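Side-chain contacts in branched-chain amino acid aminotransferase (Thermoproteus uzoniensis, PDB 5CE8), which catalyses pyridoxal 5'-phosphate-dependent transamination of branched-chain amino acids, probably valine, leucine and isoleucine, with 2-oxoglutarate as the amino acceptor: residues A[13-18]-A[25-30]; A[90-95]-A[128-133]; A[229-234]-A[282-287]. All coordinates share one frame; numbering follows the deposited sequence.

Interaction 1 of 3, residues A[13-18]-A[25-30]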
loop_
_atom_site.group_PDB
_atom_site.type_symbol
_atom_site.label_atom_id
_atom_site.label_comp_id
_atom_site.label_asym_id
_atom_site.label_seq_id
_atom_site.Cartn_x
_atom_site.Cartn_y
_atom_site.Cartn_z
ATOM N N MET A 13 30.748 -25.789 -29.061
ATOM C CA MET A 13 31.123 -24.448 -28.688
ATOM C C MET A 13 31.626 -24.390 -27.247
ATOM O O MET A 13 31.131 -25.077 -26.323
ATOM C CB MET A 13 30.011 -23.413 -29.002
ATOM C CG MET A 13 29.086 -23.027 -27.859
ATOM S SD MET A 13 28.178 -21.565 -28.332
ATOM N N LYS A 14 32.674 -23.611 -27.072
ATOM C CA LYS A 14 33.436 -23.528 -25.811
ATOM C C LYS A 14 32.762 -22.472 -24.933
ATOM O O LYS A 14 32.298 -21.489 -25.465
ATOM C CB LYS A 14 34.872 -23.062 -26.086
ATOM C CG LYS A 14 35.911 -24.073 -26.667
ATOM C CD LYS A 14 35.993 -25.395 -25.971
ATOM C CE LYS A 14 37.111 -26.163 -26.738
ATOM N NZ LYS A 14 37.295 -27.549 -26.238
ATOM N N VAL A 15 32.698 -22.721 -23.627
ATOM C CA VAL A 15 32.111 -21.865 -22.616
ATOM C C VAL A 15 33.127 -21.751 -21.482
ATOM O O VAL A 15 33.845 -22.690 -21.136
ATOM C CB VAL A 15 30.786 -22.513 -22.062
ATOM C CG1 VAL A 15 30.337 -21.840 -20.760
ATOM C CG2 VAL A 15 29.630 -22.474 -23.137
ATOM N N TRP A 16 33.223 -20.574 -20.924
ATOM C CA TRP A 16 34.137 -20.368 -19.822
ATOM C C TRP A 16 33.433 -20.699 -18.524
ATOM O O TRP A 16 32.330 -20.216 -18.186
ATOM C CB TRP A 16 34.690 -18.948 -19.927
ATOM C CG TRP A 16 35.789 -18.450 -19.085
ATOM C CD1 TRP A 16 37.036 -18.192 -19.515
ATOM C CD2 TRP A 16 35.721 -17.904 -17.748
ATOM N NE1 TRP A 16 37.752 -17.616 -18.515
ATOM C CE2 TRP A 16 36.979 -17.408 -17.433
ATOM C CE3 TRP A 16 34.746 -17.814 -16.799
ATOM C CZ2 TRP A 16 37.278 -16.807 -16.216
ATOM C CZ3 TRP A 16 35.057 -17.182 -15.586
ATOM C CH2 TRP A 16 36.300 -16.733 -15.297
ATOM N N LEU A 17 34.138 -21.490 -17.742
ATOM C CA LEU A 17 33.691 -21.904 -16.494
ATOM C C LEU A 17 34.852 -21.818 -15.532
ATOM O O LEU A 17 35.838 -22.550 -15.655
ATOM C CB LEU A 17 33.191 -23.300 -16.689
ATOM C CG LEU A 17 32.528 -23.942 -15.494
ATOM C CD1 LEU A 17 31.702 -22.937 -14.772
ATOM C CD2 LEU A 17 31.637 -25.111 -15.885
ATOM N N ASP A 18 34.776 -20.895 -14.598
ATOM C CA ASP A 18 35.818 -20.741 -13.627
ATOM C C ASP A 18 37.263 -20.768 -14.118
ATOM O O ASP A 18 38.165 -21.499 -13.612
ATOM C CB ASP A 18 35.584 -21.736 -12.512
ATOM C CG ASP A 18 34.537 -21.227 -11.519
ATOM O OD1 ASP A 18 34.129 -20.071 -11.617
ATOM O OD2 ASP A 18 34.125 -22.000 -10.664
ATOM N N GLU A 25 28.550 -28.872 -23.076
ATOM C CA GLU A 25 28.034 -30.035 -22.294
ATOM C C GLU A 25 28.704 -30.251 -20.897
ATOM O O GLU A 25 28.187 -30.934 -20.024
ATOM C CB GLU A 25 28.178 -31.347 -23.084
ATOM C CG GLU A 25 27.546 -31.418 -24.469
ATOM C CD GLU A 25 28.393 -30.854 -25.652
ATOM O OE1 GLU A 25 29.461 -30.128 -25.533
ATOM O OE2 GLU A 25 27.918 -31.137 -26.791
ATOM N N GLU A 26 29.897 -29.758 -20.696
ATOM C CA GLU A 26 30.444 -29.831 -19.351
ATOM C C GLU A 26 29.998 -28.574 -18.565
ATOM O O GLU A 26 30.243 -28.513 -17.369
ATOM C CB GLU A 26 31.963 -29.924 -19.367
ATOM C CG GLU A 26 32.540 -31.083 -20.187
ATOM C CD GLU A 26 31.894 -32.413 -19.870
ATOM O OE1 GLU A 26 31.895 -32.779 -18.696
ATOM O OE2 GLU A 26 31.324 -33.064 -20.798
ATOM N N ALA A 27 29.412 -27.555 -19.202
ATOM C CA ALA A 27 29.172 -26.309 -18.427
ATOM C C ALA A 27 27.841 -26.518 -17.684
ATOM O O ALA A 27 26.802 -26.081 -18.116
ATOM C CB ALA A 27 29.188 -25.059 -19.310
ATOM N N LYS A 28 27.902 -27.314 -16.629
ATOM C CA LYS A 28 26.718 -27.731 -15.842
ATOM C C LYS A 28 26.923 -27.515 -14.376
ATOM O O LYS A 28 28.048 -27.540 -13.859
ATOM C CB LYS A 28 26.447 -29.190 -16.069
ATOM C CG LYS A 28 26.253 -29.523 -17.538
ATOM C CD LYS A 28 25.250 -30.606 -17.846
ATOM C CE LYS A 28 24.849 -30.479 -19.311
ATOM N NZ LYS A 28 23.686 -31.353 -19.659
ATOM N N VAL A 29 25.829 -27.502 -13.641
ATOM C CA VAL A 29 25.903 -27.252 -12.192
ATOM C C VAL A 29 25.001 -28.257 -11.490
ATOM O O VAL A 29 23.947 -28.612 -12.048
ATOM C CB VAL A 29 25.484 -25.831 -11.869
ATOM C CG1 VAL A 29 24.024 -25.560 -12.322
ATOM C CG2 VAL A 29 25.665 -25.554 -10.375
ATOM N N THR A 30 25.473 -28.796 -10.378
ATOM C CA THR A 30 24.704 -29.741 -9.583
ATOM C C THR A 30 23.303 -29.193 -9.355
ATOM O O THR A 30 23.063 -27.963 -8.963
ATOM C CB THR A 30 25.285 -30.028 -8.239
ATOM O OG1 THR A 30 24.337 -30.763 -7.442
ATOM C CG2 THR A 30 25.669 -28.804 -7.454
#
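An inverse gamma turn centred on A27 rests against V15 and L17 of strand 14-17, part of the antiparallel sheet near the N-terminus of this class IV aminotransferase. The turn is defined by its backbone bond, K28 N to E26 O at 2.7 Å, and by the angles of A27, phi -84° and psi 76°. It joins the residues that follow strand 20-23 to strand 28-30, and the bend turns the methyl of A27 toward strand 14-17.

No hydrogen bond crosses between 13-18 and 25-30; the contact is apolar and small, 144 Å² summed over both sides. Strand alternation selects the participants: V15 and L17 point their CB atoms at the turn, whereas W16 points away and packs on I128 of the neighbouring strand. The V15 CG1 branch makes the approach to the alanine methyl, with CG1 3.7 Å from A27 CB. L17 reaches the same residue by another route. Its CG lies anti to the backbone N (chi1 -175°), carrying the isobutyl group out from the strand, and methyl CD2 arrives 3.7 Å from A27 CA. V15 thus meets A27 at the methyl alone, whereas L17 CD2 comes nearest the alpha carbon and lies 4.2 Å from A27 CB.

V22 of strand 20-23 also packs on A27 and L17, so the turn folds over the hairpin formed by strands 14-17 and 20-23. Beyond it, K28, V29 and T30 pair antiparallel with a strand of the second subunit, and A27 packs on V31 of that subunit; the turn thus leads from the hairpin into strand 28-30, whose ladder continues into the second subunit. On the turn's carbonyl side, L17 CD2 stands 4.0 Å from E26 O, the same oxygen that receives the K28 N-H.

Interaction 2 of 3, residues A[90-95]-A[128-133]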
loop_
_atom_site.group_PDB
_atom_site.type_symbol
_atom_site.label_atom_id
_atom_site.label_comp_id
_atom_site.label_asym_id
_atom_site.label_seq_id
_atom_site.Cartn_x
_atom_site.Cartn_y
_atom_site.Cartn_z
ATOM N N VAL A 90 36.446 -12.073 -23.946
ATOM C CA VAL A 90 37.223 -11.933 -25.159
ATOM C C VAL A 90 37.866 -13.259 -25.614
ATOM O O VAL A 90 37.809 -13.576 -26.831
ATOM C CB VAL A 90 38.232 -10.745 -25.035
ATOM C CG1 VAL A 90 39.405 -10.871 -25.976
ATOM C CG2 VAL A 90 37.495 -9.457 -25.248
ATOM N N GLU A 91 38.332 -14.067 -24.662
ATOM C CA GLU A 91 38.853 -15.402 -24.949
ATOM C C GLU A 91 37.808 -16.366 -25.320
ATOM O O GLU A 91 38.060 -17.192 -26.159
ATOM C CB GLU A 91 39.600 -15.971 -23.758
ATOM C CG GLU A 91 40.891 -15.210 -23.444
ATOM C CD GLU A 91 41.217 -15.226 -21.955
ATOM O OE1 GLU A 91 40.590 -16.028 -21.243
ATOM O OE2 GLU A 91 42.077 -14.439 -21.467
ATOM N N THR A 92 36.622 -16.296 -24.719
ATOM C CA THR A 92 35.537 -17.221 -25.128
ATOM C C THR A 92 35.081 -16.982 -26.567
ATOM O O THR A 92 34.842 -17.955 -27.352
ATOM C CB THR A 92 34.311 -17.090 -24.199
ATOM O OG1 THR A 92 34.786 -17.186 -22.877
ATOM C CG2 THR A 92 33.242 -18.156 -24.449
ATOM N N VAL A 93 34.938 -15.703 -26.918
ATOM C CA VAL A 93 34.611 -15.393 -28.276
ATOM C C VAL A 93 35.719 -15.938 -29.209
ATOM O O VAL A 93 35.413 -16.647 -30.216
ATOM C CB VAL A 93 34.318 -13.883 -28.450
ATOM C CG1 VAL A 93 33.949 -13.589 -29.855
ATOM C CG2 VAL A 93 33.177 -13.409 -27.489
ATOM N N ARG A 94 36.967 -15.620 -28.878
ATOM C CA ARG A 94 38.104 -16.032 -29.712
ATOM C C ARG A 94 38.215 -17.553 -29.868
ATOM O O ARG A 94 38.344 -18.074 -30.994
ATOM C CB ARG A 94 39.396 -15.512 -29.117
ATOM C CG ARG A 94 39.717 -14.118 -29.490
ATOM C CD ARG A 94 41.154 -13.883 -29.154
ATOM N NE ARG A 94 41.429 -12.486 -29.315
ATOM C CZ ARG A 94 42.076 -11.700 -28.460
ATOM N NH1 ARG A 94 42.595 -12.159 -27.298
ATOM N NH2 ARG A 94 42.211 -10.424 -28.801
ATOM N N ALA A 95 38.086 -18.261 -28.746
ATOM C CA ALA A 95 38.045 -19.715 -28.747
ATOM C C ALA A 95 37.086 -20.270 -29.739
ATOM O O ALA A 95 37.394 -21.248 -30.424
ATOM C CB ALA A 95 37.728 -20.271 -27.369
ATOM N N ILE A 128 30.498 -18.255 -18.612
ATOM C CA ILE A 128 30.308 -17.267 -19.667
ATOM C C ILE A 128 30.239 -17.965 -20.974
ATOM O O ILE A 128 31.202 -18.599 -21.451
ATOM C CB ILE A 128 31.405 -16.251 -19.837
ATOM C CG1 ILE A 128 31.541 -15.352 -18.658
ATOM C CG2 ILE A 128 31.179 -15.398 -21.105
ATOM C CD1 ILE A 128 32.929 -14.748 -18.520
ATOM N N ALA A 129 29.072 -17.820 -21.550
ATOM C CA ALA A 129 28.721 -18.353 -22.859
ATOM C C ALA A 129 28.450 -17.231 -23.823
ATOM O O ALA A 129 27.821 -16.187 -23.446
ATOM C CB ALA A 129 27.480 -19.178 -22.748
ATOM N N ALA A 130 28.882 -17.496 -25.058
ATOM C CA ALA A 130 28.739 -16.619 -26.224
ATOM C C ALA A 130 27.980 -17.349 -27.317
ATOM O O ALA A 130 28.432 -18.392 -27.756
ATOM C CB ALA A 130 30.110 -16.222 -26.721
ATOM N N ILE A 131 26.822 -16.829 -27.729
ATOM C CA ILE A 131 25.979 -17.494 -28.625
ATOM C C ILE A 131 25.545 -16.615 -29.824
ATOM O O ILE A 131 25.223 -15.426 -29.664
ATOM C CB ILE A 131 24.778 -18.124 -27.810
ATOM C CG1 ILE A 131 23.420 -17.512 -28.135
ATOM C CG2 ILE A 131 25.046 -18.101 -26.291
ATOM C CD1 ILE A 131 22.248 -18.250 -27.500
ATOM N N PRO A 132 25.435 -17.221 -31.019
ATOM C CA PRO A 132 24.917 -16.463 -32.116
ATOM C C PRO A 132 23.547 -15.982 -31.800
ATOM O O PRO A 132 22.809 -16.697 -31.111
ATOM C CB PRO A 132 24.852 -17.475 -33.244
ATOM C CG PRO A 132 25.982 -18.354 -32.944
ATOM C CD PRO A 132 25.943 -18.525 -31.462
ATOM N N PHE A 133 23.208 -14.766 -32.241
ATOM C CA PHE A 133 21.899 -14.133 -31.839
ATOM C C PHE A 133 21.564 -12.994 -32.765
ATOM O O PHE A 133 22.381 -12.080 -32.944
ATOM C CB PHE A 133 21.981 -13.604 -30.386
ATOM C CG PHE A 133 20.628 -13.392 -29.687
ATOM C CD1 PHE A 133 19.827 -14.474 -29.329
ATOM C CD2 PHE A 133 20.199 -12.098 -29.305
ATOM C CE1 PHE A 133 18.627 -14.287 -28.621
ATOM C CE2 PHE A 133 19.012 -11.912 -28.603
ATOM C CZ PHE A 133 18.219 -12.991 -28.267
#
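T92 and V93, successive residues of helix 82-95, lean on I128 and A130 of strand 125-132 through methyl groups. The short axes approach to 8.3 Å, and their N-to-C directions differ by 46°, with no hydrogen bond between them. In T92 the first torsion (chi1 -50°) sets CG2 opposite the backbone N, so this methyl, rather than the hydroxyl, leads toward the strand. It stops 3.7 Å from I128 O, and the same T92 CG2 is 4.3 Å from A130 CB. The hydroxyl is engaged within its own helix, where T92 OG1 hydrogen-bonds to A88 O. V93 has CG1 opposite its backbone N (chi1 -179°), which leaves CG2 as the branch that meets the strand, with V93 CG2 4.2 Å from A130 CB. A130 thereby receives one methyl from each of the two helix residues, and its own single methyl is consistent with the close backbone approach, V93 CA to A130 CA 6.3 Å. All four residues are buried. A129, between I128 and A130, faces the other way and packs on L32 of the second subunit. This is a helix packed on one face of an antiparallel sheet, whose other face, at A129, meets the second subunit.

Interaction 3 of 3, residues A[229-234]-A[282-287]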
loop_
_atom_site.group_PDB
_atom_site.type_symbol
_atom_site.label_atom_id
_atom_site.label_comp_id
_atom_site.label_asym_id
_atom_site.label_seq_id
_atom_site.Cartn_x
_atom_site.Cartn_y
_atom_site.Cartn_z
ATOM N N ILE A 229 20.338 7.677 -22.679
ATOM C CA ILE A 229 20.347 8.961 -21.971
ATOM C C ILE A 229 21.547 9.780 -22.574
ATOM O O ILE A 229 21.365 10.910 -22.908
ATOM C CB ILE A 229 20.311 8.781 -20.426
ATOM C CG1 ILE A 229 18.945 8.378 -19.980
ATOM C CG2 ILE A 229 20.786 10.024 -19.726
ATOM C CD1 ILE A 229 18.888 7.708 -18.616
ATOM N N SER A 230 22.740 9.197 -22.766
ATOM C CA SER A 230 23.879 9.903 -23.435
ATOM C C SER A 230 23.535 10.352 -24.830
ATOM O O SER A 230 23.866 11.474 -25.273
ATOM C CB SER A 230 25.017 8.923 -23.510
ATOM O OG SER A 230 25.415 8.636 -22.153
ATOM N N ILE A 231 22.859 9.482 -25.572
ATOM C CA ILE A 231 22.502 9.839 -26.969
ATOM C C ILE A 231 21.550 11.030 -26.888
ATOM O O ILE A 231 21.722 11.999 -27.649
ATOM C CB ILE A 231 21.809 8.665 -27.680
ATOM C CG1 ILE A 231 22.866 7.608 -28.112
ATOM C CG2 ILE A 231 21.019 9.112 -28.870
ATOM C CD1 ILE A 231 22.196 6.280 -28.372
ATOM N N ALA A 232 20.550 10.975 -26.038
ATOM C CA ALA A 232 19.630 12.178 -25.966
ATOM C C ALA A 232 20.375 13.493 -25.745
ATOM O O ALA A 232 19.995 14.521 -26.271
ATOM C CB ALA A 232 18.572 12.038 -24.922
ATOM N N GLY A 233 21.398 13.483 -24.898
ATOM C CA GLY A 233 22.191 14.685 -24.648
ATOM C C GLY A 233 22.944 15.128 -25.906
ATOM O O GLY A 233 22.917 16.305 -26.341
ATOM N N ASP A 234 23.576 14.169 -26.541
ATOM C CA ASP A 234 24.193 14.436 -27.787
ATOM C C ASP A 234 23.232 15.068 -28.756
ATOM O O ASP A 234 23.589 15.986 -29.522
ATOM C CB ASP A 234 24.716 13.161 -28.446
ATOM C CG ASP A 234 25.898 12.560 -27.738
ATOM O OD1 ASP A 234 26.340 13.090 -26.704
ATOM O OD2 ASP A 234 26.353 11.485 -28.211
ATOM N N GLN A 282 12.974 6.527 -33.903
ATOM C CA GLN A 282 13.795 6.232 -35.079
ATOM C C GLN A 282 15.199 6.839 -34.987
ATOM O O GLN A 282 16.219 6.120 -35.253
ATOM C CB GLN A 282 13.101 6.496 -36.439
ATOM N N LYS A 283 15.304 8.099 -34.576
ATOM C CA LYS A 283 16.582 8.762 -34.577
ATOM C C LYS A 283 17.419 8.095 -33.496
ATOM O O LYS A 283 18.584 7.774 -33.764
ATOM C CB LYS A 283 16.486 10.307 -34.425
ATOM C CG LYS A 283 17.804 11.010 -34.175
ATOM C CD LYS A 283 18.608 10.941 -35.491
ATOM C CE LYS A 283 19.931 11.744 -35.561
ATOM N NZ LYS A 283 19.649 13.155 -35.816
ATOM N N ILE A 284 16.861 7.807 -32.332
ATOM C CA ILE A 284 17.638 7.059 -31.269
ATOM C C ILE A 284 18.074 5.632 -31.786
ATOM O O ILE A 284 19.257 5.229 -31.666
ATOM C CB ILE A 284 16.931 7.018 -29.868
ATOM C CG1 ILE A 284 16.928 8.422 -29.244
ATOM C CG2 ILE A 284 17.771 6.186 -28.856
ATOM C CD1 ILE A 284 15.916 8.554 -28.146
ATOM N N ALA A 285 17.167 4.914 -32.450
ATOM C CA ALA A 285 17.484 3.591 -32.982
ATOM C C ALA A 285 18.685 3.695 -33.961
ATOM O O ALA A 285 19.710 2.978 -33.799
ATOM C CB ALA A 285 16.282 3.017 -33.692
ATOM N N GLU A 286 18.551 4.582 -34.963
ATOM C CA GLU A 286 19.632 4.825 -36.006
ATOM C C GLU A 286 20.964 5.179 -35.354
ATOM O O GLU A 286 22.006 4.658 -35.765
ATOM C CB GLU A 286 19.225 5.878 -37.018
ATOM C CG GLU A 286 18.061 5.530 -37.941
ATOM C CD GLU A 286 17.262 6.745 -38.438
ATOM O OE1 GLU A 286 17.578 7.905 -38.076
ATOM O OE2 GLU A 286 16.239 6.550 -39.144
ATOM N N THR A 287 20.966 6.020 -34.301
ATOM C CA THR A 287 22.224 6.491 -33.613
ATOM C C THR A 287 22.828 5.366 -32.820
ATOM O O THR A 287 24.045 5.018 -33.023
ATOM C CB THR A 287 21.928 7.688 -32.696
ATOM O OG1 THR A 287 21.182 8.681 -33.448
ATOM C CG2 THR A 287 23.126 8.279 -32.143
#
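I231 of helix 223-235 packs its CG2 methyl against I284 and T287, one turn apart on helix 279-292, in a buried helix-helix contact. The first helix begins at I223 and T224, which bind pyridoxal 5'-phosphate; the I284 side chain of the second lies about 8 Å from that of T224. The closest backbones are at I231 and I284, with CA atoms 7.1 Å apart. With CG1 beside the backbone N (chi1 -78°), CG2 of I231 falls anti to that N and faces the other helix. I231 and I284 meet at a slant, I231 CG2 lying 4.2 Å from I284 CG1. I231 and T287 run alongside in opposing directions, so that the threonine methyl touches both branches of the isoleucine: T287 CG2 is 4.0 Å from I231 CG2 and 4.1 Å from I231 CG1. L210 of strand 209-212 packs on I284, and L235 on T287, extending the apolar surroundings. The same torsion (chi1 -50°) that presents the T287 methyl puts its hydroxyl over its own helix. K283 O takes both the T287 backbone N-H, at 3.0 Å from T287 N, and the hydroxyl, with T287 OG1 2.8 Å away and 39° above the carbonyl plane.

In the fold
Interactions 1 and 2 share one antiparallel sheet and touch: strands 14-17 and 125-132 are neighbours in it, joined by the probable hydrogen bond between W16 O and I128 N, 2.7 Å long. Both reach the second subunit, but interaction 1 is partly buried and interaction 2 wholly so. Interaction 3 lies in the other part of the fold, its centre 37 Å from that of interaction 1 and 28 Å from that of interaction 2, and no other chain touches it. All three rely on methyl contacts. Interactions 2 and 3 each draw one of these from a helical threonine, whereas no side-chain hydroxyl takes part in interaction 1.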